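PDB 2W9M: polymerase X from Deinococcus radiodurans, which probably catalyses DNA synthesis from deoxyribonucleoside triphosphates, as a family X polymerase that also carries a zinc-binding PHP domain. Local coordinates for residues A176-L180 with D208-L213; E305-L311 with W499-L503; P316-V322 with R534-P540. All coordinates share one frame; numbering follows the deposited sequence.

In the fold
Contact 1 stands apart, its centre about 35 Å from that of contact 2 and 33 Å from that of contact 3. It joins two elements lying against the mixed sheet of the polymerase region. Contacts 2 and 3 have centres about 13 Å apart and touch each other. Both bring the long loop between helix 287-293 and strand 329-333 against the zinc-binding PHP region. Contact 1 lies farther out, its centre about 31 Å from the chain's centre against about 20 Å for the others. In each, buried residues sit beside exposed ones. Contact 1 rests on leucine packing with an arginine toward the surface. Contact 2 is built round a tryptophan flanked by charges. Contact 3 adds two hydrogen bonds.

Contact 1 of 3, residues A176-L180 with D208-L213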
ATOM      1  N   ALA A 176      13.978  20.066  -9.331  1.00 34.12           N
ATOM      2  CA  ALA A 176      14.142  21.189 -10.252  1.00 38.97           C
ATOM      3  C   ALA A 176      14.137  22.539  -9.536  1.00 35.22           C
ATOM      4  O   ALA A 176      14.402  23.573 -10.146  1.00 40.99           O
ATOM      5  CB  ALA A 176      13.058  21.156 -11.319  1.00 29.07           C
ATOM      6  N   LEU A 177      13.844  22.515  -8.239  1.00 42.51           N
ATOM      7  CA  LEU A 177      13.713  23.732  -7.443  1.00 41.88           C
ATOM      8  C   LEU A 177      14.749  23.795  -6.330  1.00 43.06           C
ATOM      9  O   LEU A 177      14.519  24.427  -5.298  1.00 43.56           O
ATOM     10  CB  LEU A 177      12.316  23.792  -6.826  1.00 31.39           C
ATOM     11  CG  LEU A 177      11.182  24.412  -7.643  1.00 38.29           C
ATOM     12  CD1 LEU A 177      11.558  24.579  -9.103  1.00 43.93           C
ATOM     13  CD2 LEU A 177       9.918  23.576  -7.486  1.00 34.69           C
ATOM     14  N   THR A 178      15.891  23.149  -6.548  1.00 51.49           N
ATOM     15  CA  THR A 178      16.866  22.909  -5.479  1.00 50.36           C
ATOM     16  C   THR A 178      17.313  24.156  -4.707  1.00 57.21           C
ATOM     17  O   THR A 178      17.385  24.133  -3.473  1.00 51.66           O
ATOM     18  CB  THR A 178      18.111  22.157  -6.002  1.00 44.32           C
ATOM     19  OG1 THR A 178      17.694  21.013  -6.755  1.00 53.71           O
ATOM     20  CG2 THR A 178      18.974  21.694  -4.839  1.00 37.21           C
ATOM     21  N   ASP A 179      17.621  25.238  -5.419  1.00 44.26           N
ATOM     22  CA  ASP A 179      18.131  26.442  -4.759  1.00 41.61           C
ATOM     23  C   ASP A 179      17.054  27.317  -4.116  1.00 54.33           C
ATOM     24  O   ASP A 179      17.363  28.371  -3.560  1.00 45.60           O
ATOM     25  CB  ASP A 179      19.012  27.271  -5.697  1.00 46.30           C
ATOM     26  CG  ASP A 179      20.485  27.190  -5.328  1.00 82.53           C
ATOM     27  OD1 ASP A 179      21.046  26.071  -5.322  1.00 70.15           O
ATOM     28  OD2 ASP A 179      21.083  28.250  -5.036  1.00 83.52           O
ATOM     29  N   LEU A 180      15.800  26.873  -4.193  1.00 55.66           N
ATOM     30  CA  LEU A 180      14.693  27.570  -3.544  1.00 34.44           C
ATOM     31  C   LEU A 180      14.308  26.851  -2.257  1.00 31.96           C
ATOM     32  O   LEU A 180      13.279  27.141  -1.653  1.00 36.67           O
ATOM     33  CB  LEU A 180      13.489  27.671  -4.483  1.00 26.78           C
ATOM     34  CG  LEU A 180      13.794  28.136  -5.907  1.00 36.74           C
ATOM     35  CD1 LEU A 180      12.513  28.309  -6.713  1.00 36.77           C
ATOM     36  CD2 LEU A 180      14.597  29.429  -5.893  1.00 38.93           C
ATOM     37  N   ASP A 208      10.898  32.976  -9.827  1.00 51.14           N
ATOM     38  CA  ASP A 208      11.958  32.022  -9.531  1.00 46.28           C
ATOM     39  C   ASP A 208      11.488  30.612  -9.871  1.00 57.12           C
ATOM     40  O   ASP A 208      12.212  29.838 -10.498  1.00 59.27           O
ATOM     41  CB  ASP A 208      12.346  32.099  -8.052  1.00 40.28           C
ATOM     42  CG  ASP A 208      12.959  33.436  -7.676  1.00 61.52           C
ATOM     43  OD1 ASP A 208      13.716  33.993  -8.501  1.00 60.12           O
ATOM     44  OD2 ASP A 208      12.690  33.926  -6.553  1.00 54.10           O
ATOM     45  N   VAL A 209      10.264  30.294  -9.454  1.00 47.40           N
ATOM     46  CA  VAL A 209       9.663  28.990  -9.701  1.00 38.28           C
ATOM     47  C   VAL A 209       9.316  28.820 -11.175  1.00 48.92           C
ATOM     48  O   VAL A 209       9.487  27.744 -11.748  1.00 52.95           O
ATOM     49  CB  VAL A 209       8.373  28.814  -8.873  1.00 38.08           C
ATOM     50  CG1 VAL A 209       7.662  27.523  -9.259  1.00 38.62           C
ATOM     51  CG2 VAL A 209       8.687  28.841  -7.385  1.00 40.43           C
ATOM     52  N   LEU A 210       8.828  29.895 -11.782  1.00 47.93           N
ATOM     53  CA  LEU A 210       8.386  29.866 -13.169  1.00 47.09           C
ATOM     54  C   LEU A 210       9.567  29.697 -14.128  1.00 52.97           C
ATOM     55  O   LEU A 210       9.393  29.298 -15.280  1.00 63.63           O
ATOM     56  CB  LEU A 210       7.616  31.149 -13.488  1.00 52.64           C
ATOM     57  CG  LEU A 210       6.248  30.994 -14.147  1.00 43.13           C
ATOM     58  CD1 LEU A 210       5.583  29.719 -13.681  1.00 39.14           C
ATOM     59  CD2 LEU A 210       5.376  32.197 -13.827  1.00 53.45           C
ATOM     60  N   ALA A 211      10.769  29.994 -13.640  1.00 52.42           N
ATOM     61  CA  ALA A 211      11.982  29.897 -14.447  1.00 45.15           C
ATOM     62  C   ALA A 211      12.533  28.471 -14.503  1.00 55.01           C
ATOM     63  O   ALA A 211      13.264  28.121 -15.432  1.00 54.03           O
ATOM     64  CB  ALA A 211      13.044  30.850 -13.919  1.00 42.48           C
ATOM     65  N   ARG A 212      12.189  27.657 -13.508  1.00 53.04           N
ATOM     66  CA  ARG A 212      12.649  26.270 -13.463  1.00 43.54           C
ATOM     67  C   ARG A 212      11.515  25.328 -13.847  1.00 42.36           C
ATOM     68  O   ARG A 212      11.748  24.201 -14.285  1.00 51.10           O
ATOM     69  CB  ARG A 212      13.193  25.931 -12.072  1.00 32.37           C
ATOM     70  CG  ARG A 212      13.546  27.169 -11.280  1.00 42.35           C
ATOM     71  CD  ARG A 212      14.854  27.053 -10.518  1.00 33.72           C
ATOM     72  NE  ARG A 212      15.274  28.381 -10.075  1.00 45.47           N
ATOM     73  CZ  ARG A 212      16.417  28.645  -9.453  1.00 60.85           C
ATOM     74  NH1 ARG A 212      17.273  27.667  -9.187  1.00 52.64           N
ATOM     75  NH2 ARG A 212      16.705  29.891  -9.097  1.00 66.41           N
ATOM     76  N   LEU A 213      10.284  25.805 -13.682  1.00 45.86           N
ATOM     77  CA  LEU A 213       9.100  25.068 -14.108  1.00 42.86           C
ATOM     78  C   LEU A 213       8.180  26.003 -14.879  1.00 54.85           C
ATOM     79  O   LEU A 213       7.244  26.571 -14.314  1.00 51.29           O
ATOM     80  CB  LEU A 213       8.363  24.480 -12.903  1.00 37.42           C
ATOM     81  CG  LEU A 213       9.159  23.533 -12.001  1.00 34.07           C
ATOM     82  CD1 LEU A 213       8.321  23.071 -10.817  1.00 30.90           C
ATOM     83  CD2 LEU A 213       9.679  22.343 -12.788  1.00 26.37           C
TER
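Leu177 and Leu180 make an apolar contact with Val209, Arg212 and Leu213, where the turn after helix 163-176 meets helix 206-212 beside the mixed sheet. The two methyls of Leu180 have different main partners. CD1 of Leu180 rests against CG2 of Val209 at 3.9 Å. Leu180 CD2 lies over one face of the Arg212 guanidinium, 3.8 Å above its plane and shifted toward the rim. The CB of Asp208 lies near both methyls. The CG of Leu180 is anti to its carbonyl carbon (chi1 -47°), and with chi2 near 180° this helps carry the methyls to the helix.

Leu177 meets Leu213 nearly at a right angle. CD2 of Leu177 touches CD1 of Leu213 at 3.7 Å, while Leu177 CD1 sits 3.6 Å from the CB of Arg212. Ala176 extends the apolar strip, with its CB 3.9 Å from CD2 of Leu213.

These side chains rest on the sheet. Leu177 packs on Leu200 and Ile235, Leu180 and Val209 share Val202, and Leu213 also reaches Ile235. This layering of helices on a mixed sheet is consistent with the nucleotidyltransferase palm of family X polymerases.

The Arg212 chain skirts the backbone of the turn. Its CB lies 3.3 Å from the carbonyl O of Ala176, and its CD is close to the same oxygen. The chain bends at chi2 (-138°) and turns back along its own helix. There Arg212 NE gives a weak hydrogen bond to the O of Asp208, at 3.4 Å. The Asp179 carboxylate does not contact the guanidinium, though CB of Asp179 approaches NH1 of Arg212. Within the helical segment, the O of Val209 accepts from both Arg212 N and Leu213 N.

Contact 2 of 3, residues E305-L311 with W499-L503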
ATOM      1  N   GLU A 305      -3.413  16.345  12.388  1.00 34.37           N
ATOM      2  CA  GLU A 305      -4.722  15.923  11.901  1.00 35.96           C
ATOM      3  C   GLU A 305      -5.780  16.254  12.947  1.00 35.59           C
ATOM      4  O   GLU A 305      -5.459  16.419  14.123  1.00 43.73           O
ATOM      5  CB  GLU A 305      -4.739  14.416  11.634  1.00 40.68           C
ATOM      6  CG  GLU A 305      -3.574  13.904  10.816  1.00 34.46           C
ATOM      7  CD  GLU A 305      -3.610  14.374   9.377  1.00 44.93           C
ATOM      8  OE1 GLU A 305      -4.714  14.633   8.851  1.00 47.07           O
ATOM      9  OE2 GLU A 305      -2.527  14.478   8.766  1.00 53.68           O
ATOM     10  N   PRO A 306      -7.049  16.341  12.528  1.00 40.16           N
ATOM     11  CA  PRO A 306      -8.125  16.593  13.494  1.00 34.34           C
ATOM     12  C   PRO A 306      -8.125  15.593  14.654  1.00 37.90           C
ATOM     13  O   PRO A 306      -8.288  15.994  15.804  1.00 43.95           O
ATOM     14  CB  PRO A 306      -9.392  16.435  12.650  1.00 33.41           C
ATOM     15  CG  PRO A 306      -8.956  16.755  11.256  1.00 33.06           C
ATOM     16  CD  PRO A 306      -7.545  16.269  11.141  1.00 32.83           C
ATOM     17  N   GLU A 307      -7.937  14.311  14.355  1.00 46.73           N
ATOM     18  CA  GLU A 307      -8.003  13.258  15.371  1.00 31.74           C
ATOM     19  C   GLU A 307      -6.950  13.440  16.464  1.00 33.96           C
ATOM     20  O   GLU A 307      -7.014  12.793  17.513  1.00 37.36           O
ATOM     21  CB  GLU A 307      -7.854  11.869  14.730  1.00 31.64           C
ATOM     22  CG  GLU A 307      -8.950  11.496  13.726  1.00 37.38           C
ATOM     23  CD  GLU A 307      -8.824  12.239  12.402  1.00 53.09           C
ATOM     24  OE1 GLU A 307      -7.712  12.714  12.085  1.00 55.33           O
ATOM     25  OE2 GLU A 307      -9.838  12.347  11.676  1.00 62.41           O
ATOM     26  N   HIS A 308      -5.985  14.318  16.211  1.00 30.98           N
ATOM     27  CA  HIS A 308      -4.892  14.568  17.149  1.00 34.86           C
ATOM     28  C   HIS A 308      -5.158  15.747  18.092  1.00 39.56           C
ATOM     29  O   HIS A 308      -4.462  15.912  19.093  1.00 44.69           O
ATOM     30  CB  HIS A 308      -3.591  14.847  16.390  1.00 31.39           C
ATOM     31  CG  HIS A 308      -3.022  13.658  15.684  1.00 40.88           C
ATOM     32  ND1 HIS A 308      -3.065  13.514  14.312  1.00 40.31           N
ATOM     33  CD2 HIS A 308      -2.373  12.568  16.155  1.00 33.81           C
ATOM     34  CE1 HIS A 308      -2.475  12.382  13.973  1.00 34.36           C
ATOM     35  NE2 HIS A 308      -2.046  11.790  15.072  1.00 35.89           N
ATOM     36  N   ASP A 309      -6.152  16.567  17.767  1.00 33.74           N
ATOM     37  CA  ASP A 309      -6.379  17.829  18.478  1.00 41.01           C
ATOM     38  C   ASP A 309      -6.308  17.735  20.004  1.00 40.95           C
ATOM     39  O   ASP A 309      -5.742  18.611  20.656  1.00 37.37           O
ATOM     40  CB  ASP A 309      -7.710  18.456  18.056  1.00 30.41           C
ATOM     41  CG  ASP A 309      -7.602  19.240  16.764  1.00 45.20           C
ATOM     42  OD1 ASP A 309      -6.476  19.366  16.232  1.00 45.12           O
ATOM     43  OD2 ASP A 309      -8.646  19.737  16.284  1.00 52.07           O
ATOM     44  N   ASP A 310      -6.877  16.679  20.572  1.00 39.91           N
ATOM     45  CA  ASP A 310      -6.932  16.548  22.026  1.00 47.79           C
ATOM     46  C   ASP A 310      -5.946  15.513  22.575  1.00 53.44           C
ATOM     47  O   ASP A 310      -5.796  15.374  23.790  1.00 60.15           O
ATOM     48  CB  ASP A 310      -8.356  16.208  22.475  1.00 51.78           C
ATOM     49  CG  ASP A 310      -9.384  17.211  21.973  1.00 74.77           C
ATOM     50  OD1 ASP A 310      -9.008  18.377  21.711  1.00 69.15           O
ATOM     51  OD2 ASP A 310     -10.570  16.834  21.841  1.00 76.61           O
ATOM     52  N   LEU A 311      -5.268  14.799  21.679  1.00 49.71           N
ATOM     53  CA  LEU A 311      -4.389  13.695  22.068  1.00 36.88           C
ATOM     54  C   LEU A 311      -2.895  14.003  21.963  1.00 37.85           C
ATOM     55  O   LEU A 311      -2.097  13.470  22.731  1.00 37.64           O
ATOM     56  CB  LEU A 311      -4.673  12.469  21.196  1.00 45.01           C
ATOM     57  CG  LEU A 311      -6.079  11.877  21.235  1.00 60.44           C
ATOM     58  CD1 LEU A 311      -6.274  10.912  20.079  1.00 48.49           C
ATOM     59  CD2 LEU A 311      -6.335  11.193  22.573  1.00 65.27           C
ATOM     60  N   TRP A 499      -4.373   4.214  10.229  1.00 26.46           N
ATOM     61  CA  TRP A 499      -3.623   4.822  11.329  1.00 27.01           C
ATOM     62  C   TRP A 499      -4.554   5.337  12.421  1.00 31.41           C
ATOM     63  O   TRP A 499      -4.157   5.452  13.577  1.00 30.32           O
ATOM     64  CB  TRP A 499      -2.684   5.932  10.843  1.00 21.15           C
ATOM     65  CG  TRP A 499      -3.379   7.155  10.322  1.00 25.12           C
ATOM     66  CD1 TRP A 499      -3.669   7.437   9.020  1.00 34.86           C
ATOM     67  CD2 TRP A 499      -3.866   8.265  11.090  1.00 30.50           C
ATOM     68  NE1 TRP A 499      -4.311   8.648   8.928  1.00 40.65           N
ATOM     69  CE2 TRP A 499      -4.444   9.176  10.183  1.00 43.46           C
ATOM     70  CE3 TRP A 499      -3.875   8.572  12.452  1.00 33.74           C
ATOM     71  CZ2 TRP A 499      -5.020  10.376  10.598  1.00 31.05           C
ATOM     72  CZ3 TRP A 499      -4.446   9.763  12.860  1.00 34.98           C
ATOM     73  CH2 TRP A 499      -5.011  10.649  11.935  1.00 35.98           C
ATOM     74  N   ARG A 500      -5.798   5.631  12.053  1.00 29.09           N
ATOM     75  CA  ARG A 500      -6.775   6.098  13.026  1.00 25.11           C
ATOM     76  C   ARG A 500      -7.118   5.009  14.025  1.00 20.99           C
ATOM     77  O   ARG A 500      -7.261   5.279  15.211  1.00 30.41           O
ATOM     78  CB  ARG A 500      -8.038   6.606  12.329  1.00 22.75           C
ATOM     79  CG  ARG A 500      -7.847   7.946  11.648  1.00 24.60           C
ATOM     80  CD  ARG A 500      -8.877   8.182  10.563  1.00 25.77           C
ATOM     81  NE  ARG A 500      -8.476   9.279   9.689  1.00 43.95           N
ATOM     82  CZ  ARG A 500      -7.680   9.138   8.634  1.00 47.49           C
ATOM     83  NH1 ARG A 500      -7.205   7.941   8.317  1.00 50.04           N
ATOM     84  NH2 ARG A 500      -7.360  10.192   7.896  1.00 36.59           N
ATOM     85  N   GLU A 501      -7.248   3.777  13.548  1.00 28.32           N
ATOM     86  CA  GLU A 501      -7.541   2.652  14.430  1.00 21.73           C
ATOM     87  C   GLU A 501      -6.311   2.238  15.237  1.00 21.52           C
ATOM     88  O   GLU A 501      -6.431   1.818  16.387  1.00 41.00           O
ATOM     89  CB  GLU A 501      -8.086   1.468  13.636  1.00 26.27           C
ATOM     90  CG  GLU A 501      -9.397   1.761  12.916  1.00 40.79           C
ATOM     91  CD  GLU A 501     -10.534   2.099  13.869  1.00 54.15           C
ATOM     92  OE1 GLU A 501     -10.367   1.924  15.096  1.00 49.68           O
ATOM     93  OE2 GLU A 501     -11.600   2.538  13.388  1.00 52.07           O
ATOM     94  N   ALA A 502      -5.134   2.366  14.633  1.00 22.21           N
ATOM     95  CA  ALA A 502      -3.874   2.110  15.325  1.00 28.02           C
ATOM     96  C   ALA A 502      -3.661   3.103  16.466  1.00 26.88           C
ATOM     97  O   ALA A 502      -3.140   2.748  17.520  1.00 29.01           O
ATOM     98  CB  ALA A 502      -2.711   2.176  14.349  1.00 23.46           C
ATOM     99  N   LEU A 503      -4.059   4.351  16.243  1.00 31.22           N
ATOM    100  CA  LEU A 503      -3.964   5.388  17.267  1.00 34.29           C
ATOM    101  C   LEU A 503      -4.799   5.014  18.487  1.00 28.07           C
ATOM    102  O   LEU A 503      -4.368   5.198  19.620  1.00 34.13           O
ATOM    103  CB  LEU A 503      -4.423   6.742  16.709  1.00 20.88           C
ATOM    104  CG  LEU A 503      -4.381   7.937  17.666  1.00 24.83           C
ATOM    105  CD1 LEU A 503      -2.974   8.168  18.187  1.00 28.76           C
ATOM    106  CD2 LEU A 503      -4.910   9.186  16.981  1.00 29.73           C
TER
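Helix 499-505 of the PHP region meets the loop 305-311 through Trp499, whose six-membered ring touches Glu305, Glu307 and His308. The His308 and Trp499 rings are almost parallel (2°) but slid apart, with centroids 5.2 Å apart, so they barely overlap. The close approach is CE1 of His308 to CZ3 of Trp499, at 3.5 Å. Glu305 adds its methylenes, with CG 3.7 Å from CH2 of Trp499. The Glu307 carboxylate stands nearly upright to the indole plane (82°), and its OE1 comes within 3.4 Å of the same CH2.

The ring reaches the loop because CG of Trp499 lies between the backbone N and the carbonyl carbon (chi1 68°). Arg500, next in the helix, folds over the indole, and CZ2 of Trp499 lies over the centre of the guanidinium, 3.5 Å above its plane. At the edge of that plane, NE of Arg500 forms a long salt bridge to Glu307 OE2, at 3.9 Å. NH1 and NH2 of Arg500 are paired with Asp498 and Glu193.

The loop comes from the polymerase region and leads into strand 329-333 of the parallel PHP sheet, so the contact joins this connection to the PHP barrel. With an alanine in place of the tryptophan, His308 and the Glu305 methylenes would probably lose their common partner and the Arg500 guanidinium would lose the ring against its face. One helical turn on, CD2 of Leu503 touches CD1 of Leu311 at 3.8 Å. His308 is also fixed from outside the pair, by a probable bond from its NE2 to the O of Lys535.

Contact 3 of 3, residues P316-V322 with R534-P540; sequences PDPAELV and RKAGLTP
Arg534, in helix 526-535, grips the far end of segment 316-322. Its NH1 gives a hydrogen bond of 2.8 Å to the O of Val322 (153° at the hydrogen). The oxygen lies in the guanidinium plane, but the donor stands above the carbonyl plane and is not on a lone pair. A bend at chi3 (64°) turns the group there. Leu321 CB lies over one guanidinium face, toward its rim, 3.7 Å above the plane, and NH2 has a salt bridge to Glu302.

Gly537 ends the helix in a Schellman motif, with positive phi (84°). A side chain here would be jammed against the carbonyl O of the residue before and would crowd Pro316. Instead, CG of Pro316 packs against the O of Gly537 at 3.5 Å, and Leu321 CD2 reaches the Gly537 carbonyl carbon.

Leu538 turns its side chain to Phe511 and Ala533 and offers its backbone to the loop. Its O accepts a nearly straight bond from Val322 N at 3.0 Å, with the donor tilted slightly from the carbonyl plane. The same oxygen meets the CA of Leu321 in a CH...O contact of 3.4 Å.

Thr539 lays CG2 against the O of Glu320, also at 3.4 Å, and beside the ring of Pro316. Its OG1 bonds to ND1 of His542. Pro540 follows, with its CD 3.3 Å from the O of Glu320. The same carbon faces Val322.

The loop is braced on its own side. Asp317 OD1 takes Ala319 N in an Asx turn, and Asp317 N gives a hydrogen bond to OE1 of Glu320, three residues on. Val322 also packs on Ile513 of strand 511-514. The whole is a Schellman-capped helix end whose exit chain is tied by one backbone hydrogen bond to the loop leading to strand 329-333, the first of the parallel strands of a PHP beta/alpha barrel.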
ATOM      1  N   PRO A 316       4.495  10.287  21.766  1.00 38.45           N
ATOM      2  CA  PRO A 316       5.960  10.366  21.827  1.00 36.01           C
ATOM      3  C   PRO A 316       6.538  11.506  20.996  1.00 43.82           C
ATOM      4  O   PRO A 316       5.919  11.963  20.034  1.00 35.66           O
ATOM      5  CB  PRO A 316       6.408   9.022  21.240  1.00 22.65           C
ATOM      6  CG  PRO A 316       5.252   8.119  21.432  1.00 28.60           C
ATOM      7  CD  PRO A 316       4.039   8.976  21.272  1.00 34.25           C
ATOM      8  N   ASP A 317       7.725  11.959  21.387  1.00 38.97           N
ATOM      9  CA  ASP A 317       8.488  12.919  20.604  1.00 37.15           C
ATOM     10  C   ASP A 317       8.843  12.250  19.283  1.00 41.71           C
ATOM     11  O   ASP A 317       9.124  11.054  19.247  1.00 37.50           O
ATOM     12  CB  ASP A 317       9.755  13.322  21.373  1.00 60.10           C
ATOM     13  CG  ASP A 317      10.609  14.334  20.628  1.00 61.19           C
ATOM     14  OD1 ASP A 317      11.197  13.975  19.585  1.00 57.73           O
ATOM     15  OD2 ASP A 317      10.715  15.486  21.104  1.00 70.25           O
ATOM     16  N   PRO A 318       8.813  13.016  18.187  1.00 38.07           N
ATOM     17  CA  PRO A 318       9.115  12.467  16.862  1.00 40.70           C
ATOM     18  C   PRO A 318      10.389  11.622  16.844  1.00 37.13           C
ATOM     19  O   PRO A 318      10.436  10.603  16.151  1.00 44.66           O
ATOM     20  CB  PRO A 318       9.294  13.721  16.009  1.00 40.03           C
ATOM     21  CG  PRO A 318       8.400  14.721  16.649  1.00 40.73           C
ATOM     22  CD  PRO A 318       8.456  14.443  18.125  1.00 36.90           C
ATOM     23  N   ALA A 319      11.398  12.034  17.602  1.00 41.86           N
ATOM     24  CA  ALA A 319      12.681  11.335  17.625  1.00 38.29           C
ATOM     25  C   ALA A 319      12.602   9.951  18.273  1.00 37.58           C
ATOM     26  O   ALA A 319      13.555   9.175  18.202  1.00 44.95           O
ATOM     27  CB  ALA A 319      13.735  12.186  18.314  1.00 44.03           C
ATOM     28  N   GLU A 320      11.468   9.646  18.897  1.00 31.55           N
ATOM     29  CA  GLU A 320      11.257   8.341  19.521  1.00 36.06           C
ATOM     30  C   GLU A 320      10.449   7.400  18.630  1.00 31.84           C
ATOM     31  O   GLU A 320      10.407   6.197  18.874  1.00 30.65           O
ATOM     32  CB  GLU A 320      10.531   8.493  20.861  1.00 39.83           C
ATOM     33  CG  GLU A 320      11.256   9.336  21.892  1.00 51.24           C
ATOM     34  CD  GLU A 320      10.412   9.579  23.133  1.00 73.43           C
ATOM     35  OE1 GLU A 320       9.293  10.129  23.007  1.00 63.11           O
ATOM     36  OE2 GLU A 320      10.870   9.219  24.238  1.00 91.53           O
ATOM     37  N   LEU A 321       9.807   7.952  17.605  1.00 33.33           N
ATOM     38  CA  LEU A 321       8.909   7.176  16.753  1.00 30.67           C
ATOM     39  C   LEU A 321       9.655   6.263  15.774  1.00 30.08           C
ATOM     40  O   LEU A 321      10.820   6.497  15.446  1.00 23.74           O
ATOM     41  CB  LEU A 321       7.953   8.102  15.995  1.00 30.87           C
ATOM     42  CG  LEU A 321       7.008   8.966  16.840  1.00 30.33           C
ATOM     43  CD1 LEU A 321       6.228   9.925  15.960  1.00 30.67           C
ATOM     44  CD2 LEU A 321       6.060   8.111  17.654  1.00 28.17           C
ATOM     45  N   VAL A 322       8.974   5.220  15.314  1.00 19.61           N
ATOM     46  CA  VAL A 322       9.579   4.256  14.404  1.00 29.10           C
ATOM     47  C   VAL A 322      10.018   4.917  13.094  1.00 37.87           C
ATOM     48  O   VAL A 322       9.407   5.886  12.639  1.00 31.62           O
ATOM     49  CB  VAL A 322       8.617   3.080  14.118  1.00 27.68           C
ATOM     50  CG1 VAL A 322       7.345   3.578  13.451  1.00 21.04           C
ATOM     51  CG2 VAL A 322       9.294   2.022  13.269  1.00 27.94           C
ATOM     52  N   ARG A 534       3.727   6.493  12.376  1.00 21.82           N
ATOM     53  CA  ARG A 534       4.173   7.651  13.145  1.00 32.79           C
ATOM     54  C   ARG A 534       3.017   8.565  13.560  1.00 33.49           C
ATOM     55  O   ARG A 534       3.044   9.162  14.633  1.00 25.27           O
ATOM     56  CB  ARG A 534       5.243   8.427  12.379  1.00 21.50           C
ATOM     57  CG  ARG A 534       6.520   7.631  12.178  1.00 24.53           C
ATOM     58  CD  ARG A 534       7.440   8.305  11.189  1.00 19.11           C
ATOM     59  NE  ARG A 534       7.904   9.598  11.678  1.00 28.83           N
ATOM     60  CZ  ARG A 534       8.985   9.762  12.435  1.00 37.66           C
ATOM     61  NH1 ARG A 534       9.708   8.709  12.795  1.00 30.09           N
ATOM     62  NH2 ARG A 534       9.345  10.978  12.835  1.00 25.03           N
ATOM     63  N   LYS A 535       1.998   8.661  12.717  1.00 29.38           N
ATOM     64  CA  LYS A 535       0.807   9.420  13.075  1.00 27.95           C
ATOM     65  C   LYS A 535       0.055   8.731  14.209  1.00 34.37           C
ATOM     66  O   LYS A 535      -0.636   9.381  14.987  1.00 33.95           O
ATOM     67  CB  LYS A 535      -0.095   9.607  11.854  1.00 21.00           C
ATOM     68  CG  LYS A 535       0.553  10.442  10.763  1.00 37.94           C
ATOM     69  CD  LYS A 535      -0.009  10.119   9.393  1.00 40.29           C
ATOM     70  CE  LYS A 535      -1.448  10.584   9.255  1.00 48.67           C
ATOM     71  NZ  LYS A 535      -2.060  10.053   8.004  1.00 61.27           N
ATOM     72  N   ALA A 536       0.194   7.413  14.303  1.00 26.66           N
ATOM     73  CA  ALA A 536      -0.449   6.670  15.374  1.00 22.04           C
ATOM     74  C   ALA A 536       0.384   6.754  16.652  1.00 26.09           C
ATOM     75  O   ALA A 536      -0.071   6.374  17.729  1.00 37.62           O
ATOM     76  CB  ALA A 536      -0.672   5.225  14.963  1.00 19.57           C
ATOM     77  N   GLY A 537       1.607   7.257  16.529  1.00 29.18           N
ATOM     78  CA  GLY A 537       2.475   7.431  17.681  1.00 34.20           C
ATOM     79  C   GLY A 537       3.245   6.177  18.067  1.00 32.49           C
ATOM     80  O   GLY A 537       3.586   5.982  19.234  1.00 29.35           O
ATOM     81  N   LEU A 538       3.538   5.332  17.086  1.00 22.19           N
ATOM     82  CA  LEU A 538       4.212   4.071  17.366  1.00 28.34           C
ATOM     83  C   LEU A 538       5.726   4.233  17.437  1.00 29.22           C
ATOM     84  O   LEU A 538       6.324   4.965  16.646  1.00 31.22           O
ATOM     85  CB  LEU A 538       3.845   3.012  16.321  1.00 20.13           C
ATOM     86  CG  LEU A 538       2.361   2.659  16.213  1.00 23.90           C
ATOM     87  CD1 LEU A 538       2.178   1.444  15.320  1.00 18.47           C
ATOM     88  CD2 LEU A 538       1.760   2.416  17.592  1.00 18.36           C
ATOM     89  N   THR A 539       6.332   3.546  18.400  1.00 20.85           N
ATOM     90  CA  THR A 539       7.784   3.496  18.540  1.00 29.87           C
ATOM     91  C   THR A 539       8.291   2.131  18.072  1.00 32.67           C
ATOM     92  O   THR A 539       7.497   1.218  17.836  1.00 28.23           O
ATOM     93  CB  THR A 539       8.204   3.701  20.007  1.00 36.18           C
ATOM     94  OG1 THR A 539       7.659   2.648  20.812  1.00 30.74           O
ATOM     95  CG2 THR A 539       7.704   5.043  20.530  1.00 34.02           C
ATOM     96  N   PRO A 540       9.616   1.981  17.933  1.00 32.81           N
ATOM     97  CA  PRO A 540      10.138   0.665  17.550  1.00 27.85           C
ATOM     98  C   PRO A 540       9.650  -0.435  18.487  1.00 30.06           C
ATOM     99  O   PRO A 540       9.573  -1.592  18.074  1.00 34.04           O
ATOM    100  CB  PRO A 540      11.650   0.838  17.685  1.00 24.46           C
ATOM    101  CG  PRO A 540      11.880   2.287  17.464  1.00 22.46           C
ATOM    102  CD  PRO A 540      10.679   2.996  18.020  1.00 27.52           C
TER